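Local atomic coordinates of computationally designed four-helix bundle protein (Synthetic construct, PDB entry 3U3B), a protein that is of unknown function, being a synthetic, hyperthermostable four-helix bundle whose entire hydrophobic core was redesigned computationally with a flexible backbone. Residues Glu17-Val22 / Asp95-Glu100; Asp24-Val29 / Lys89-Leu94. All blocks are in the same frame, centred on the assembly; numbering follows the deposited sequence. Where two conformers were deposited one is given.

Interaction 1: Glu17-Val22 / Asp95-Glu100; sequences ELIQNV and DMVTRE
No ring, amide or carboxylate takes part where Ile19 meets Val97 and Thr98, so the contact has no stacked faces or edges and is built from methyl groups and one hydroxyl. Ile19 supplies both branches. With CG1 beside the backbone N (chi1 -73°) and the chain extended beyond it (chi2 168°), its CD1 comes to 3.6 Å from Val97 CG1. The other branch, CG2, approaches the hydroxyl of Thr98, with Ile19 CG2 and Thr98 OG1 3.4 Å apart. That oxygen also lies 3.9 Å from Ile19 CD1, which places it near the ends of both branches. The closest CA pair across the contact is also Ile19 and Thr98, 7.5 Å apart. Helix 36-56 adds Met49 against Ile19, while Val61, Val64 and Leu65 of helix 59-76 pack on Val97, so all four helices of the bundle meet around this layer. Thr98 OG1 makes a weak hydrogen bond to Leu94 O, one turn earlier in its own helix. No hydrogen bond bridges the two segments, so the hydroxyl meets Ile19 by van der Waals contact alone, and helices 3-30 and 84-102 are joined here by apolar packing.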
loop_
_atom_site.group_PDB
_atom_site.type_symbol
_atom_site.label_atom_id
_atom_site.label_comp_id
_atom_site.label_asym_id
_atom_site.label_seq_id
_atom_site.Cartn_x
_atom_site.Cartn_y
_atom_site.Cartn_z
ATOM N N GLU A 17 -10.156 -1.641 -1.470
ATOM C CA GLU A 17 -10.380 -2.267 -0.161
ATOM C C GLU A 17 -9.046 -2.560 0.549
ATOM O O GLU A 17 -8.902 -2.318 1.761
ATOM C CB GLU A 17 -11.224 -3.541 -0.294
ATOM C CG GLU A 17 -12.739 -3.303 -0.227
ATOM C CD GLU A 17 -13.576 -4.556 -0.466
ATOM O OE1 GLU A 17 -13.084 -5.487 -1.145
ATOM O OE2 GLU A 17 -14.732 -4.605 0.028
ATOM N N LEU A 18 -8.071 -3.072 -0.196
ATOM C CA LEU A 18 -6.746 -3.316 0.363
ATOM C C LEU A 18 -6.092 -2.013 0.834
ATOM O O LEU A 18 -5.478 -1.996 1.897
ATOM C CB LEU A 18 -5.851 -4.033 -0.661
ATOM C CG LEU A 18 -6.311 -5.435 -1.031
ATOM C CD1 LEU A 18 -5.557 -5.926 -2.243
ATOM C CD2 LEU A 18 -6.114 -6.392 0.149
ATOM N N ILE A 19 -6.225 -0.932 0.062
ATOM C CA ILE A 19 -5.705 0.382 0.468
ATOM C C ILE A 19 -6.370 0.888 1.752
ATOM O O ILE A 19 -5.702 1.351 2.671
ATOM C CB ILE A 19 -5.861 1.416 -0.676
ATOM C CG1 ILE A 19 -4.845 1.125 -1.777
ATOM C CG2 ILE A 19 -5.699 2.835 -0.181
ATOM C CD1 ILE A 19 -5.099 1.894 -3.060
ATOM N N GLN A 20 -7.687 0.792 1.826
ATOM C CA GLN A 20 -8.377 1.163 3.034
ATOM C C GLN A 20 -7.897 0.314 4.239
ATOM O O GLN A 20 -7.760 0.827 5.345
ATOM C CB GLN A 20 -9.884 1.025 2.851
ATOM C CG GLN A 20 -10.662 1.560 4.047
ATOM C CD GLN A 20 -10.275 2.999 4.373
ATOM O OE1 GLN A 20 -10.402 3.888 3.535
ATOM N NE2 GLN A 20 -9.776 3.226 5.583
ATOM N N ASN A 21 -7.670 -0.983 4.011
ATOM C CA ASN A 21 -7.114 -1.876 5.036
ATOM C C ASN A 21 -5.742 -1.390 5.522
ATOM O O ASN A 21 -5.470 -1.381 6.732
ATOM C CB ASN A 21 -6.967 -3.312 4.498
ATOM C CG ASN A 21 -8.299 -4.031 4.305
ATOM O OD1 ASN A 21 -9.296 -3.741 4.974
ATOM N ND2 ASN A 21 -8.301 -5.015 3.407
ATOM N N VAL A 22 -4.882 -0.974 4.590
ATOM C CA VAL A 22 -3.574 -0.408 4.951
ATOM C C VAL A 22 -3.727 0.920 5.731
ATOM O O VAL A 22 -3.053 1.141 6.746
ATOM C CB VAL A 22 -2.631 -0.212 3.719
ATOM C CG1 VAL A 22 -1.390 0.537 4.119
ATOM C CG2 VAL A 22 -2.217 -1.567 3.132
ATOM N N ASP A 95 -1.295 7.749 -0.633
ATOM C CA ASP A 95 -2.216 8.685 -1.256
ATOM C C ASP A 95 -1.930 8.832 -2.750
ATOM O O ASP A 95 -2.837 8.976 -3.542
ATOM C CB ASP A 95 -2.132 10.032 -0.564
ATOM C CG ASP A 95 -2.688 9.997 0.852
ATOM O OD1 ASP A 95 -3.415 9.023 1.191
ATOM O OD2 ASP A 95 -2.388 10.941 1.627
ATOM N N MET A 96 -0.657 8.794 -3.121
ATOM C CA MET A 96 -0.278 8.755 -4.524
ATOM C C MET A 96 -0.886 7.522 -5.187
ATOM O O MET A 96 -1.414 7.614 -6.296
ATOM C CB MET A 96 1.253 8.747 -4.669
ATOM C CG MET A 96 1.894 10.101 -4.415
ATOM S SD MET A 96 3.671 10.051 -4.047
ATOM C CE MET A 96 4.275 9.019 -5.394
ATOM N N VAL A 97 -0.823 6.379 -4.506
ATOM C CA VAL A 97 -1.362 5.132 -5.047
ATOM C C VAL A 97 -2.853 5.288 -5.274
ATOM O O VAL A 97 -3.375 4.881 -6.298
ATOM C CB VAL A 97 -1.128 3.920 -4.105
ATOM C CG1 VAL A 97 -1.927 2.712 -4.580
ATOM C CG2 VAL A 97 0.340 3.583 -4.025
ATOM N N THR A 98 -3.539 5.890 -4.321
ATOM C CA THR A 98 -4.972 6.061 -4.440
ATOM C C THR A 98 -5.327 6.965 -5.620
ATOM O O THR A 98 -6.269 6.667 -6.368
ATOM C CB THR A 98 -5.572 6.636 -3.159
ATOM O OG1 THR A 98 -5.494 5.657 -2.134
ATOM C CG2 THR A 98 -7.016 6.970 -3.345
ATOM N N ARG A 99 -4.590 8.062 -5.793
ATOM C CA ARG A 99 -4.875 8.965 -6.910
ATOM C C ARG A 99 -4.617 8.259 -8.243
ATOM O O ARG A 99 -5.436 8.336 -9.174
ATOM C CB ARG A 99 -4.022 10.233 -6.854
ATOM C CG ARG A 99 -4.336 11.150 -5.666
ATOM C CD ARG A 99 -5.762 11.627 -5.681
ATOM N NE ARG A 99 -6.000 12.706 -4.698
ATOM C CZ ARG A 99 -7.090 13.471 -4.680
ATOM N NH1 ARG A 99 -8.044 13.291 -5.587
ATOM N NH2 ARG A 99 -7.236 14.432 -3.775
ATOM N N GLU A 100 -3.457 7.622 -8.339
ATOM C CA GLU A 100 -3.024 6.999 -9.591
ATOM C C GLU A 100 -4.018 5.923 -9.986
ATOM O O GLU A 100 -4.325 5.729 -11.165
ATOM C CB GLU A 100 -1.620 6.407 -9.433
ATOM C CG GLU A 100 -0.992 5.961 -10.737
ATOM C CD GLU A 100 -0.780 7.115 -11.697
ATOM O OE1 GLU A 100 -0.402 8.214 -11.230
ATOM O OE2 GLU A 100 -1.003 6.924 -12.914
#

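Interaction 2: Asp24-Val29 / Lys89-Leu94; sequences DDIKEV and KVKKKL
Ile26 is the one residue of 24-29 that touches 89-94, and its two branches divide the work. The inner branch ends in CD1, which reaches CG1 of Val90 at 3.9 Å and CD2 of Leu94 at 4.1 Å, two methyls contributed by successive turns of the facing helix. The approaches differ: Ile26 and Val90 meet at a slant, whereas Ile26 and Leu94 pass side by side, pointing opposite ways. The outer branch, CG2, lies against the aliphatic part of Lys91. Here Ile26 CG2 and Lys91 CE are only 3.4 Å apart, tighter than normal for two carbons, and the same methyl is 4.0 Å from Lys91 CG. This is an antiparallel helix pair of a four-helix bundle: the short axes approach to 11.6 Å with 167° between their N-to-C directions, and the sequence matches the Hpt family, whose members share such a bundle. Val90 is backed by Leu71 and Met75 of helix 59-76, while Leu94 also packs on Val22 and Asn23, about a turn before Ile26 on the same helix. On the outer side, Lys91 is drawn out straight beyond CG, with chi2, chi3 and chi4 all close to 180°, so that its methylenes span the boundary between helices while NZ reaches Glu30 OE2 in a salt bridge. Glu30 belongs to helix 3-30, like Ile26, so the ion pair anchors the far end of the lysine on the very helix its carbon chain packs against.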
loop_
_atom_site.group_PDB
_atom_site.type_symbol
_atom_site.label_atom_id
_atom_site.label_comp_id
_atom_site.label_asym_id
_atom_site.label_seq_id
_atom_site.Cartn_x
_atom_site.Cartn_y
_atom_site.Cartn_z
ATOM N N ASP A 24 -6.253 1.786 7.561
ATOM C CA ASP A 24 -6.792 1.423 8.876
ATOM C C ASP A 24 -5.666 0.917 9.787
ATOM O O ASP A 24 -5.612 1.270 10.960
ATOM C CB ASP A 24 -7.909 0.383 8.724
ATOM C CG ASP A 24 -9.231 0.985 8.187
ATOM O OD1 ASP A 24 -9.530 2.184 8.396
ATOM O OD2 ASP A 24 -9.977 0.253 7.514
ATOM N N ASP A 25 -4.730 0.137 9.242
ATOM C CA ASP A 25 -3.576 -0.319 10.043
ATOM C C ASP A 25 -2.570 0.800 10.338
ATOM O O ASP A 25 -1.976 0.834 11.423
ATOM C CB ASP A 25 -2.872 -1.508 9.379
ATOM C CG ASP A 25 -3.644 -2.809 9.548
ATOM O OD1 ASP A 25 -4.591 -2.862 10.377
ATOM O OD2 ASP A 25 -3.286 -3.792 8.861
ATOM N N ILE A 26 -2.410 1.737 9.412
ATOM C CA ILE A 26 -1.527 2.871 9.633
ATOM C C ILE A 26 -2.049 3.747 10.779
ATOM O O ILE A 26 -1.270 4.288 11.569
ATOM C CB ILE A 26 -1.378 3.713 8.384
ATOM C CG1 ILE A 26 -0.412 3.048 7.405
ATOM C CG2 ILE A 26 -0.871 5.082 8.744
ATOM C CD1 ILE A 26 -0.243 3.846 6.138
ATOM N N LYS A 27 -3.365 3.873 10.886
ATOM C CA LYS A 27 -3.932 4.655 11.972
ATOM C C LYS A 27 -3.539 4.047 13.300
ATOM O O LYS A 27 -3.205 4.766 14.268
ATOM C CB LYS A 27 -5.447 4.712 11.855
ATOM C CG LYS A 27 -5.902 5.570 10.714
ATOM C CD LYS A 27 -7.425 5.713 10.661
ATOM C CE LYS A 27 -7.865 6.609 9.481
ATOM N NZ LYS A 27 -7.769 5.959 8.119
ATOM N N GLU A 28 -3.580 2.719 13.362
ATOM C CA GLU A 28 -3.242 2.015 14.615
ATOM C C GLU A 28 -1.751 2.103 14.921
ATOM O O GLU A 28 -1.371 2.277 16.085
ATOM C CB GLU A 28 -3.639 0.527 14.579
ATOM C CG GLU A 28 -5.151 0.215 14.597
ATOM C CD GLU A 28 -5.978 1.212 15.422
ATOM O OE1 GLU A 28 -5.605 1.483 16.589
ATOM O OE2 GLU A 28 -7.002 1.727 14.900
ATOM N N VAL A 29 -0.899 1.926 13.906
ATOM C CA VAL A 29 0.551 1.934 14.153
ATOM C C VAL A 29 1.047 3.348 14.500
ATOM O O VAL A 29 2.097 3.526 15.138
ATOM C CB VAL A 29 1.350 1.294 12.979
ATOM C CG1 VAL A 29 1.583 2.295 11.856
ATOM C CG2 VAL A 29 2.664 0.695 13.506
ATOM N N LYS A 89 5.884 9.691 5.149
ATOM C CA LYS A 89 6.270 9.438 3.767
ATOM C C LYS A 89 5.512 8.235 3.206
ATOM O O LYS A 89 5.136 8.222 2.035
ATOM C CB LYS A 89 7.777 9.235 3.634
ATOM C CG LYS A 89 8.268 9.395 2.196
ATOM C CD LYS A 89 9.564 8.638 2.006
ATOM C CE LYS A 89 10.476 9.242 0.944
ATOM N NZ LYS A 89 11.750 8.451 0.863
ATOM N N VAL A 90 5.295 7.235 4.053
ATOM C CA VAL A 90 4.420 6.117 3.713
ATOM C C VAL A 90 2.984 6.577 3.380
ATOM O O VAL A 90 2.397 6.160 2.378
ATOM C CB VAL A 90 4.337 5.106 4.865
ATOM C CG1 VAL A 90 3.335 4.010 4.527
ATOM C CG2 VAL A 90 5.691 4.503 5.127
ATOM N N LYS A 91 2.407 7.396 4.237
ATOM C CA LYS A 91 1.072 7.931 3.983
ATOM C C LYS A 91 1.042 8.705 2.666
ATOM O O LYS A 91 0.129 8.546 1.861
ATOM C CB LYS A 91 0.659 8.831 5.136
ATOM C CG LYS A 91 0.294 8.079 6.364
ATOM C CD LYS A 91 0.050 9.095 7.450
ATOM C CE LYS A 91 -0.314 8.449 8.757
ATOM N NZ LYS A 91 -0.360 9.523 9.798
ATOM N N LYS A 92 2.045 9.540 2.441
ATOM C CA LYS A 92 2.087 10.332 1.237
ATOM C C LYS A 92 2.106 9.453 -0.033
ATOM O O LYS A 92 1.450 9.759 -1.039
ATOM C CB LYS A 92 3.312 11.216 1.259
ATOM C CG LYS A 92 3.455 12.004 0.006
ATOM C CD LYS A 92 4.673 12.862 0.080
ATOM C CE LYS A 92 4.997 13.452 -1.269
ATOM N NZ LYS A 92 6.413 13.923 -1.299
ATOM N N LYS A 93 2.860 8.364 0.012
ATOM C CA LYS A 93 2.891 7.450 -1.120
ATOM C C LYS A 93 1.600 6.682 -1.293
ATOM O O LYS A 93 1.206 6.382 -2.402
ATOM C CB LYS A 93 4.020 6.435 -0.977
ATOM C CG LYS A 93 5.353 7.013 -1.295
ATOM C CD LYS A 93 6.439 5.973 -1.127
ATOM C CE LYS A 93 7.797 6.663 -1.077
ATOM N NZ LYS A 93 7.900 7.728 -2.131
ATOM N N LEU A 94 0.981 6.304 -0.193
ATOM C CA LEU A 94 -0.259 5.573 -0.274
ATOM C C LEU A 94 -1.328 6.460 -0.931
ATOM O O LEU A 94 -2.180 5.980 -1.672
ATOM C CB LEU A 94 -0.701 5.140 1.117
ATOM C CG LEU A 94 -1.667 3.954 1.108
ATOM C CD1 LEU A 94 -1.030 2.718 0.441
ATOM C CD2 LEU A 94 -2.122 3.645 2.534
#

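Overall arrangement
Both contacts join helix 3-30 to helix 84-102, and interaction 2 is nested inside the chain loop closed by interaction 1. Their centres are 10 Å apart, about the rise of two helical turns, and the residues repeat at the same interval: Ile19 and Ile26, Val97 and Val90, Thr98 and Lys91 are each seven positions apart, a spacing of about two turns, as in many helical bundles. The closest CA pair of interaction 2, Ile26 and Lys91 at 8.0 Å, is slightly wider than its counterpart in interaction 1. Between the two layers Val22 CG1 meets Leu94 CD2 at 3.6 Å, linking them by apolar contact, while on helix 3-30 Gln20 NE2 is hydrogen-bonded to Asp24 OD1.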